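Local structure of TRAP dicarboxylate transporter, DctP subunit (Ochrobactrum anthropi, 4P47) at residues G41-T46 / R276-T281; M48-E53 / R268-K273. The protein probably serves as the periplasmic solute-binding subunit of a TRAP transporter, capturing a small solute, possibly a dicarboxylate, for uptake across the inner membrane. All coordinates share one frame; numbering follows the deposited sequence.

In the fold
Following the chain from its N terminus, strand 30-35 of the central sheet runs into a loop and then helix 43-58, which with the loop just before it supplies one side of both contacts. Some 200 residues later the long helix 254-288 returns to supply the other. Contact 2 (48-53 with 268-273) closes the inner loop, and contact 1 (41-46 with 276-281) closes the outer one, so the two are nested, with centres about 11 Å apart. Between them Thr46 CG2 packs on Tyr270 OH. Together they tie the first helix of this solute-binding fold to the long helix 254-288: contact 1 at the helix start and the loop leading into it, contact 2 about two turns further on.

Contact 1. Residues G41-T46 / R276-T281; sequences GHPQVT and REQDAT
The N-terminal start of helix 43-58 meets the flank of the long helix 254-288, with the amide of Gln278 reaching across to Gly41 and Pro43. Gln278 NE2 donates to Gly41 O at 3.0 Å; the bond is nearly straight at 173°, lies in the amide plane and runs almost along the carbonyl axis. Gln278 CG stands anti to its own carbonyl carbon (chi1 -73°), and the chain runs extended from there, carrying the amide to the loop. The amide of Gln278 also lies against the proline ring: Gln278 OE1 lies 3.1 Å from Pro43 CD, with Gln278 CD close to Pro43 CG. A water donates to Gln278 OE1 (2.8 Å) and to Gly41 O, so the same carbonyl receives two donors and both ends of the amide are engaged. A leucine in place of Gln278 would probably leave Gly41 O without its direct protein donor and the water without its amide acceptor. Pro43 also packs on Gln271, Val274 and Ser275 of helix 254-288. Behind this contact, His42 ND1 accepts from Gln44 N at 3.0 Å, the backbone N-H lying somewhat out of the imidazole plane: a histidine N-cap, followed by proline in the first helical turn.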
ATOM      1  N   GLY A  41       6.280 -16.592  -1.739  1.00 14.87           N
ATOM      2  CA  GLY A  41       5.021 -16.790  -2.419  1.00 19.48           C
ATOM      3  C   GLY A  41       4.267 -15.492  -2.571  1.00 16.03           C
ATOM      4  O   GLY A  41       3.560 -15.293  -3.555  1.00 18.24           O
ATOM      5  N   HIS A  42       4.414 -14.599  -1.596  1.00 14.97           N
ATOM      6  CA  HIS A  42       3.717 -13.322  -1.635  1.00 14.08           C
ATOM      7  C   HIS A  42       4.425 -12.428  -2.644  1.00 10.87           C
ATOM      8  O   HIS A  42       5.648 -12.461  -2.747  1.00 12.46           O
ATOM      9  CB  HIS A  42       3.721 -12.664  -0.246  1.00 13.24           C
ATOM     10  CG  HIS A  42       2.865 -11.441  -0.150  1.00 15.45           C
ATOM     11  ND1 HIS A  42       3.270 -10.210  -0.622  1.00 14.17           N
ATOM     12  CD2 HIS A  42       1.626 -11.252   0.359  1.00 18.22           C
ATOM     13  CE1 HIS A  42       2.322  -9.321  -0.414  1.00 14.32           C
ATOM     14  NE2 HIS A  42       1.311  -9.926   0.185  1.00 18.57           N
ATOM     15  N   PRO A  43       3.676 -11.604  -3.380  1.00 10.97           N
ATOM     16  CA  PRO A  43       4.313 -10.727  -4.374  1.00 10.73           C
ATOM     17  C   PRO A  43       5.461  -9.847  -3.832  1.00  9.37           C
ATOM     18  O   PRO A  43       6.425  -9.568  -4.546  1.00  9.69           O
ATOM     19  CB  PRO A  43       3.132  -9.899  -4.889  1.00  9.76           C
ATOM     20  CG  PRO A  43       1.967 -10.859  -4.794  1.00 11.46           C
ATOM     21  CD  PRO A  43       2.202 -11.582  -3.497  1.00 11.30           C
ATOM     22  N   GLN A  44       5.327  -9.357  -2.613  1.00  9.04           N
ATOM     23  CA  GLN A  44       6.391  -8.620  -1.950  1.00  8.82           C
ATOM     24  C   GLN A  44       7.699  -9.409  -1.943  1.00 10.08           C
ATOM     25  O   GLN A  44       8.755  -8.895  -2.325  1.00  8.55           O
ATOM     26  CB  GLN A  44       5.977  -8.297  -0.527  1.00  8.13           C
ATOM     27  CG  GLN A  44       7.013  -7.524   0.251  1.00  9.90           C
ATOM     28  CD  GLN A  44       6.642  -7.432   1.706  1.00  8.77           C
ATOM     29  OE1 GLN A  44       6.643  -8.434   2.421  1.00  9.94           O
ATOM     30  NE2 GLN A  44       6.310  -6.248   2.158  1.00 10.85           N
ATOM     31  N   VAL A  45       7.648 -10.658  -1.505  1.00  8.55           N
ATOM     32  CA  VAL A  45       8.860 -11.452  -1.418  1.00  9.73           C
ATOM     33  C   VAL A  45       9.342 -11.874  -2.799  1.00  9.44           C
ATOM     34  O   VAL A  45      10.544 -11.963  -3.036  1.00  9.32           O
ATOM     35  CB  VAL A  45       8.689 -12.630  -0.463  1.00 10.28           C
ATOM     36  CG1 VAL A  45       9.960 -13.440  -0.398  1.00 11.04           C
ATOM     37  CG2 VAL A  45       8.312 -12.104   0.910  1.00 11.73           C
ATOM     38  N   THR A  46       8.427 -12.083  -3.730  1.00  9.44           N
ATOM     39  CA  THR A  46       8.832 -12.360  -5.096  1.00  9.87           C
ATOM     40  C   THR A  46       9.623 -11.171  -5.644  1.00 10.49           C
ATOM     41  O   THR A  46      10.625 -11.354  -6.330  1.00  9.91           O
ATOM     42  CB  THR A  46       7.609 -12.721  -5.942  1.00 11.79           C
ATOM     43  OG1 THR A  46       7.000 -13.876  -5.354  1.00 13.58           O
ATOM     44  CG2 THR A  46       8.008 -13.043  -7.371  1.00 12.15           C
ATOM     45  N   ARG A 276      -0.305  -7.878  -9.615  1.00  9.17           N
ATOM     46  CA  ARG A 276      -1.562  -7.736 -10.316  1.00  9.51           C
ATOM     47  C   ARG A 276      -2.056  -9.056 -10.888  1.00 10.46           C
ATOM     48  O   ARG A 276      -3.267  -9.305 -10.915  1.00 10.52           O
ATOM     49  CB  ARG A 276      -1.437  -6.633 -11.374  1.00 10.59           C
ATOM     50  CG  ARG A 276      -1.372  -5.258 -10.713  1.00 10.22           C
ATOM     51  CD  ARG A 276      -0.648  -4.152 -11.507  1.00 10.33           C
ATOM     52  NE  ARG A 276      -0.326  -3.070 -10.571  1.00  9.74           N
ATOM     53  CZ  ARG A 276       0.336  -1.952 -10.857  1.00  9.69           C
ATOM     54  NH1 ARG A 276       0.761  -1.709 -12.086  1.00 11.71           N
ATOM     55  NH2 ARG A 276       0.578  -1.066  -9.917  1.00 10.04           N
ATOM     56  N   GLU A 277      -1.150  -9.928 -11.316  1.00 10.19           N
ATOM     57  CA  GLU A 277      -1.537 -11.273 -11.729  1.00 11.70           C
ATOM     58  C   GLU A 277      -2.149 -12.017 -10.550  1.00  9.35           C
ATOM     59  O   GLU A 277      -3.180 -12.695 -10.677  1.00 11.56           O
ATOM     60  CB  GLU A 277      -0.302 -12.031 -12.231  1.00 14.78           C
ATOM     61  CG  GLU A 277       0.121 -11.632 -13.631  1.00 28.26           C
ATOM     62  CD  GLU A 277       1.549 -12.044 -13.978  1.00 36.15           C
ATOM     63  OE1 GLU A 277       2.261 -12.573 -13.096  1.00 42.02           O
ATOM     64  OE2 GLU A 277       1.962 -11.829 -15.138  1.00 44.19           O
ATOM     65  N   GLN A 278      -1.525 -11.921  -9.389  1.00  9.79           N
ATOM     66  CA  GLN A 278      -2.027 -12.621  -8.217  1.00  9.18           C
ATOM     67  C   GLN A 278      -3.382 -12.054  -7.797  1.00 10.94           C
ATOM     68  O   GLN A 278      -4.259 -12.802  -7.358  1.00 11.12           O
ATOM     69  CB  GLN A 278      -1.036 -12.555  -7.039  1.00 12.94           C
ATOM     70  CG  GLN A 278       0.193 -13.435  -7.210  1.00 21.92           C
ATOM     71  CD  GLN A 278       0.877 -13.801  -5.896  1.00 28.96           C
ATOM     72  OE1 GLN A 278       0.304 -13.669  -4.810  1.00 31.27           O
ATOM     73  NE2 GLN A 278       2.119 -14.267  -5.997  1.00 31.36           N
ATOM     74  N   ASP A 279      -3.578 -10.748  -7.906  1.00  9.64           N
ATOM     75  CA  ASP A 279      -4.847 -10.152  -7.510  1.00  9.15           C
ATOM     76  C   ASP A 279      -5.955 -10.612  -8.438  1.00  8.44           C
ATOM     77  O   ASP A 279      -7.083 -10.869  -7.986  1.00  8.75           O
ATOM     78  CB  ASP A 279      -4.770  -8.626  -7.482  1.00 10.06           C
ATOM     79  CG  ASP A 279      -6.041  -7.984  -6.940  1.00 12.44           C
ATOM     80  OD1 ASP A 279      -6.428  -8.292  -5.795  1.00 14.55           O
ATOM     81  OD2 ASP A 279      -6.650  -7.174  -7.669  1.00 15.63           O
ATOM     82  N   ALA A 280      -5.665 -10.726  -9.731  1.00  9.30           N
ATOM     83  CA  ALA A 280      -6.670 -11.205 -10.671  1.00  9.62           C
ATOM     84  C   ALA A 280      -7.106 -12.619 -10.289  1.00 10.60           C
ATOM     85  O   ALA A 280      -8.302 -12.944 -10.305  1.00 10.24           O
ATOM     86  CB  ALA A 280      -6.143 -11.185 -12.071  1.00 12.34           C
ATOM     87  N   THR A 281      -6.151 -13.469  -9.935  1.00  9.40           N
ATOM     88  CA  THR A 281      -6.454 -14.842  -9.563  1.00 10.71           C
ATOM     89  C   THR A 281      -7.211 -14.891  -8.238  1.00 10.89           C
ATOM     90  O   THR A 281      -8.140 -15.670  -8.070  1.00 11.11           O
ATOM     91  CB  THR A 281      -5.162 -15.654  -9.479  1.00 16.35           C
ATOM     92  OG1 THR A 281      -4.565 -15.668 -10.776  1.00 18.29           O
ATOM     93  CG2 THR A 281      -5.441 -17.077  -9.044  1.00 17.64           C
TER
HETATM   94  O   HOH W   1       0.391 -15.758  -2.907  1.00 44.29           O

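Contact 2. Residues M48-E53 / R268-K273; sequences MEKFAE and RDYQRK
Lys50 lies over the ring of Tyr270 where helix 43-58 passes helix 254-288, a helix-helix contact at the surface of the solute-binding fold in which a single pair of side chains bridges the backbones. The nearest CA atoms, those of Lys50 and Tyr270, are 8.0 Å apart.

The apolar part of the contact belongs to the lysine's methylenes. CB meets the ring near one side, 3.5 Å from Tyr270 CD2, and CG follows beside it. The chain then bends twice (chi2 and chi3 both 62°), folding CE back over the middle of the same face in a CH-pi contact, 3.7 Å from the ring centroid. The two side chains cross at about a right angle, so the lysine lies across the tyrosine.

The electrostatic part is a cation-pi interaction: NZ stands over the same face at 4.7 Å from the ring centroid. As CE is the nearer of the two, aliphatic packing probably contributes much of the contact.

Charge pairing occurs along helix 254-288 itself. Arg268 approaches Asp269 side-on, with NE and NH2 both directed to OD1, NE at 3.0 Å. Both meet OD1 on its syn side and nearly in the guanidinium plane, though NE is tilted 29° out of the carboxylate plane; the NH2 bond is the longer and more bent of the two. Arg272 forms salt bridges with Asp121 and Asp125 of helix 117-125.

Packing toward the interior comes from neighbouring residues. Phe51 rests on Ile260, Ala263 and Ala267 of the long helix, while Met48 touches Trp147 of strand 141-156.

Along the same long helix, Arg268 CD lies 3.3 Å above one face of the Arg272 guanidinium, offset toward its rim.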
ATOM      1  N   MET A  48      11.358  -9.062  -3.762  1.00  7.11           N
ATOM      2  CA  MET A  48      12.623  -9.078  -3.031  1.00  8.02           C
ATOM      3  C   MET A  48      13.614 -10.068  -3.638  1.00  6.51           C
ATOM      4  O   MET A  48      14.807  -9.796  -3.729  1.00  7.11           O
ATOM      5  CB  MET A  48      12.381  -9.448  -1.574  1.00  8.28           C
ATOM      6  CG  MET A  48      11.618  -8.369  -0.814  1.00  7.67           C
ATOM      7  SD  MET A  48      10.986  -8.919   0.781  1.00  8.49           S
ATOM      8  CE  MET A  48      12.514  -8.953   1.731  1.00 11.71           C
ATOM      9  N   GLU A  49      13.110 -11.214  -4.078  1.00  7.28           N
ATOM     10  CA  GLU A  49      13.958 -12.229  -4.702  1.00  8.12           C
ATOM     11  C   GLU A  49      14.503 -11.749  -6.036  1.00  7.63           C
ATOM     12  O   GLU A  49      15.673 -11.962  -6.349  1.00  8.11           O
ATOM     13  CB  GLU A  49      13.168 -13.536  -4.892  1.00  8.89           C
ATOM     14  CG  GLU A  49      12.866 -14.219  -3.575  1.00 11.89           C
ATOM     15  CD  GLU A  49      11.794 -15.288  -3.666  1.00 20.77           C
ATOM     16  OE1 GLU A  49      11.051 -15.328  -4.665  1.00 19.76           O
ATOM     17  OE2 GLU A  49      11.702 -16.090  -2.714  1.00 24.58           O
ATOM     18  N   LYS A  50      13.667 -11.074  -6.821  1.00  7.47           N
ATOM     19  CA  LYS A  50      14.121 -10.483  -8.069  1.00  8.61           C
ATOM     20  C   LYS A  50      15.198  -9.431  -7.807  1.00  7.47           C
ATOM     21  O   LYS A  50      16.240  -9.406  -8.483  1.00  7.63           O
ATOM     22  CB  LYS A  50      12.954  -9.884  -8.861  1.00  8.87           C
ATOM     23  CG  LYS A  50      13.336  -9.192 -10.170  1.00  8.81           C
ATOM     24  CD  LYS A  50      13.980 -10.098 -11.192  1.00 12.38           C
ATOM     25  CE  LYS A  50      13.065 -11.193 -11.607  1.00 16.05           C
ATOM     26  NZ  LYS A  50      13.692 -11.912 -12.760  1.00 21.58           N
ATOM     27  N   PHE A  51      14.943  -8.547  -6.844  1.00  6.85           N
ATOM     28  CA  PHE A  51      15.921  -7.539  -6.433  1.00  8.03           C
ATOM     29  C   PHE A  51      17.263  -8.192  -6.084  1.00  8.53           C
ATOM     30  O   PHE A  51      18.324  -7.784  -6.565  1.00  7.07           O
ATOM     31  CB  PHE A  51      15.370  -6.725  -5.259  1.00  7.61           C
ATOM     32  CG  PHE A  51      16.372  -5.775  -4.673  1.00  6.26           C
ATOM     33  CD1 PHE A  51      16.631  -4.535  -5.275  1.00  6.50           C
ATOM     34  CD2 PHE A  51      17.099  -6.108  -3.546  1.00  6.53           C
ATOM     35  CE1 PHE A  51      17.563  -3.669  -4.748  1.00  7.19           C
ATOM     36  CE2 PHE A  51      18.026  -5.232  -3.024  1.00  7.52           C
ATOM     37  CZ  PHE A  51      18.252  -4.004  -3.633  1.00  7.17           C
ATOM     38  N   ALA A  52      17.218  -9.205  -5.224  1.00  7.69           N
ATOM     39  CA  ALA A  52      18.446  -9.876  -4.777  1.00  8.18           C
ATOM     40  C   ALA A  52      19.215 -10.468  -5.959  1.00  6.95           C
ATOM     41  O   ALA A  52      20.436 -10.378  -6.025  1.00  8.16           O
ATOM     42  CB  ALA A  52      18.109 -10.967  -3.760  1.00  9.40           C
ATOM     43  N   GLU A  53      18.501 -11.081  -6.888  1.00  7.30           N
ATOM     44  CA  GLU A  53      19.148 -11.711  -8.030  1.00  8.18           C
ATOM     45  C   GLU A  53      19.777 -10.688  -8.953  1.00  7.83           C
ATOM     46  O   GLU A  53      20.886 -10.884  -9.460  1.00  8.20           O
ATOM     47  CB  GLU A  53      18.147 -12.567  -8.793  1.00  9.30           C
ATOM     48  CG  GLU A  53      18.709 -13.197 -10.061  1.00 10.36           C
ATOM     49  CD  GLU A  53      19.930 -14.116  -9.838  1.00 14.81           C
ATOM     50  OE1 GLU A  53      20.081 -14.703  -8.738  1.00 15.56           O
ATOM     51  OE2 GLU A  53      20.757 -14.272 -10.780  1.00 13.89           O
ATOM     52  N   ARG A 268      10.850  -3.323  -9.185  1.00  6.76           N
ATOM     53  CA  ARG A 268       9.564  -2.656  -9.038  1.00  6.78           C
ATOM     54  C   ARG A 268       8.587  -3.041 -10.131  1.00  6.65           C
ATOM     55  O   ARG A 268       7.448  -3.425  -9.853  1.00  7.13           O
ATOM     56  CB  ARG A 268       9.758  -1.137  -9.051  1.00  6.92           C
ATOM     57  CG  ARG A 268       8.478  -0.330  -9.183  1.00  7.28           C
ATOM     58  CD  ARG A 268       8.781   1.119  -9.454  1.00  6.38           C
ATOM     59  NE  ARG A 268       9.168   1.311 -10.854  1.00  7.40           N
ATOM     60  CZ  ARG A 268       9.717   2.410 -11.337  1.00  9.03           C
ATOM     61  NH1 ARG A 268      10.000   3.435 -10.562  1.00  9.34           N
ATOM     62  NH2 ARG A 268      10.010   2.457 -12.630  1.00 11.74           N
ATOM     63  N   ASP A 269       9.013  -2.924 -11.385  1.00  6.70           N
ATOM     64  CA  ASP A 269       8.083  -3.140 -12.494  1.00 10.71           C
ATOM     65  C   ASP A 269       7.641  -4.596 -12.506  1.00  9.65           C
ATOM     66  O   ASP A 269       6.466  -4.916 -12.749  1.00  9.74           O
ATOM     67  CB  ASP A 269       8.719  -2.801 -13.838  1.00 11.19           C
ATOM     68  CG  ASP A 269       9.118  -1.348 -13.956  1.00 16.20           C
ATOM     69  OD1 ASP A 269       8.678  -0.518 -13.135  1.00 11.30           O
ATOM     70  OD2 ASP A 269       9.887  -1.052 -14.913  1.00 18.02           O
ATOM     71  N   TYR A 270       8.573  -5.491 -12.212  1.00  8.94           N
ATOM     72  CA  TYR A 270       8.287  -6.907 -12.139  1.00  8.73           C
ATOM     73  C   TYR A 270       7.348  -7.226 -10.970  1.00  8.23           C
ATOM     74  O   TYR A 270       6.406  -8.007 -11.116  1.00 10.04           O
ATOM     75  CB  TYR A 270       9.622  -7.660 -11.984  1.00  9.70           C
ATOM     76  CG  TYR A 270       9.543  -9.107 -11.597  1.00 11.63           C
ATOM     77  CD1 TYR A 270       9.301 -10.099 -12.537  1.00 14.99           C
ATOM     78  CD2 TYR A 270       9.748  -9.484 -10.291  1.00 14.63           C
ATOM     79  CE1 TYR A 270       9.243 -11.444 -12.159  1.00 14.37           C
ATOM     80  CE2 TYR A 270       9.702 -10.789  -9.913  1.00 16.10           C
ATOM     81  CZ  TYR A 270       9.449 -11.766 -10.831  1.00 12.76           C
ATOM     82  OH  TYR A 270       9.419 -13.075 -10.393  1.00 20.00           O
ATOM     83  N   GLN A 271       7.624  -6.643  -9.810  1.00  8.20           N
ATOM     84  CA  GLN A 271       6.840  -6.902  -8.601  1.00  6.31           C
ATOM     85  C   GLN A 271       5.378  -6.484  -8.821  1.00  8.28           C
ATOM     86  O   GLN A 271       4.438  -7.174  -8.406  1.00  8.14           O
ATOM     87  CB  GLN A 271       7.429  -6.147  -7.403  1.00  9.34           C
ATOM     88  CG  GLN A 271       6.792  -6.504  -6.070  1.00  7.20           C
ATOM     89  CD  GLN A 271       5.502  -5.761  -5.780  1.00  8.50           C
ATOM     90  OE1 GLN A 271       5.289  -4.650  -6.241  1.00  8.36           O
ATOM     91  NE2 GLN A 271       4.639  -6.375  -4.984  1.00  8.38           N
ATOM     92  N   ARG A 272       5.167  -5.351  -9.475  1.00  7.24           N
ATOM     93  CA  ARG A 272       3.826  -4.839  -9.708  1.00  7.32           C
ATOM     94  C   ARG A 272       3.087  -5.783 -10.652  1.00  9.59           C
ATOM     95  O   ARG A 272       1.906  -6.062 -10.454  1.00  8.82           O
ATOM     96  CB  ARG A 272       3.901  -3.431 -10.292  1.00  9.85           C
ATOM     97  CG  ARG A 272       4.263  -2.367  -9.273  1.00  8.33           C
ATOM     98  CD  ARG A 272       4.636  -1.093  -9.976  1.00  8.39           C
ATOM     99  NE  ARG A 272       4.795   0.022  -9.073  1.00  7.37           N
ATOM    100  CZ  ARG A 272       5.212   1.226  -9.465  1.00  8.38           C
ATOM    101  NH1 ARG A 272       5.622   1.419 -10.715  1.00  8.21           N
ATOM    102  NH2 ARG A 272       5.277   2.230  -8.607  1.00  8.12           N
ATOM    103  N   LYS A 273       3.761  -6.298 -11.676  1.00  8.81           N
ATOM    104  CA  LYS A 273       3.121  -7.264 -12.564  1.00  8.92           C
ATOM    105  C   LYS A 273       2.720  -8.540 -11.825  1.00 12.05           C
ATOM    106  O   LYS A 273       1.614  -9.064 -12.016  1.00 10.64           O
ATOM    107  CB  LYS A 273       4.036  -7.621 -13.729  1.00 15.98           C
ATOM    108  CG  LYS A 273       4.057  -6.584 -14.813  1.00 17.57           C
ATOM    109  CD  LYS A 273       5.144  -6.909 -15.829  1.00 24.98           C
ATOM    110  CE  LYS A 273       5.152  -8.394 -16.192  1.00 33.42           C
ATOM    111  NZ  LYS A 273       6.435  -8.802 -16.821  1.00 45.87           N
TER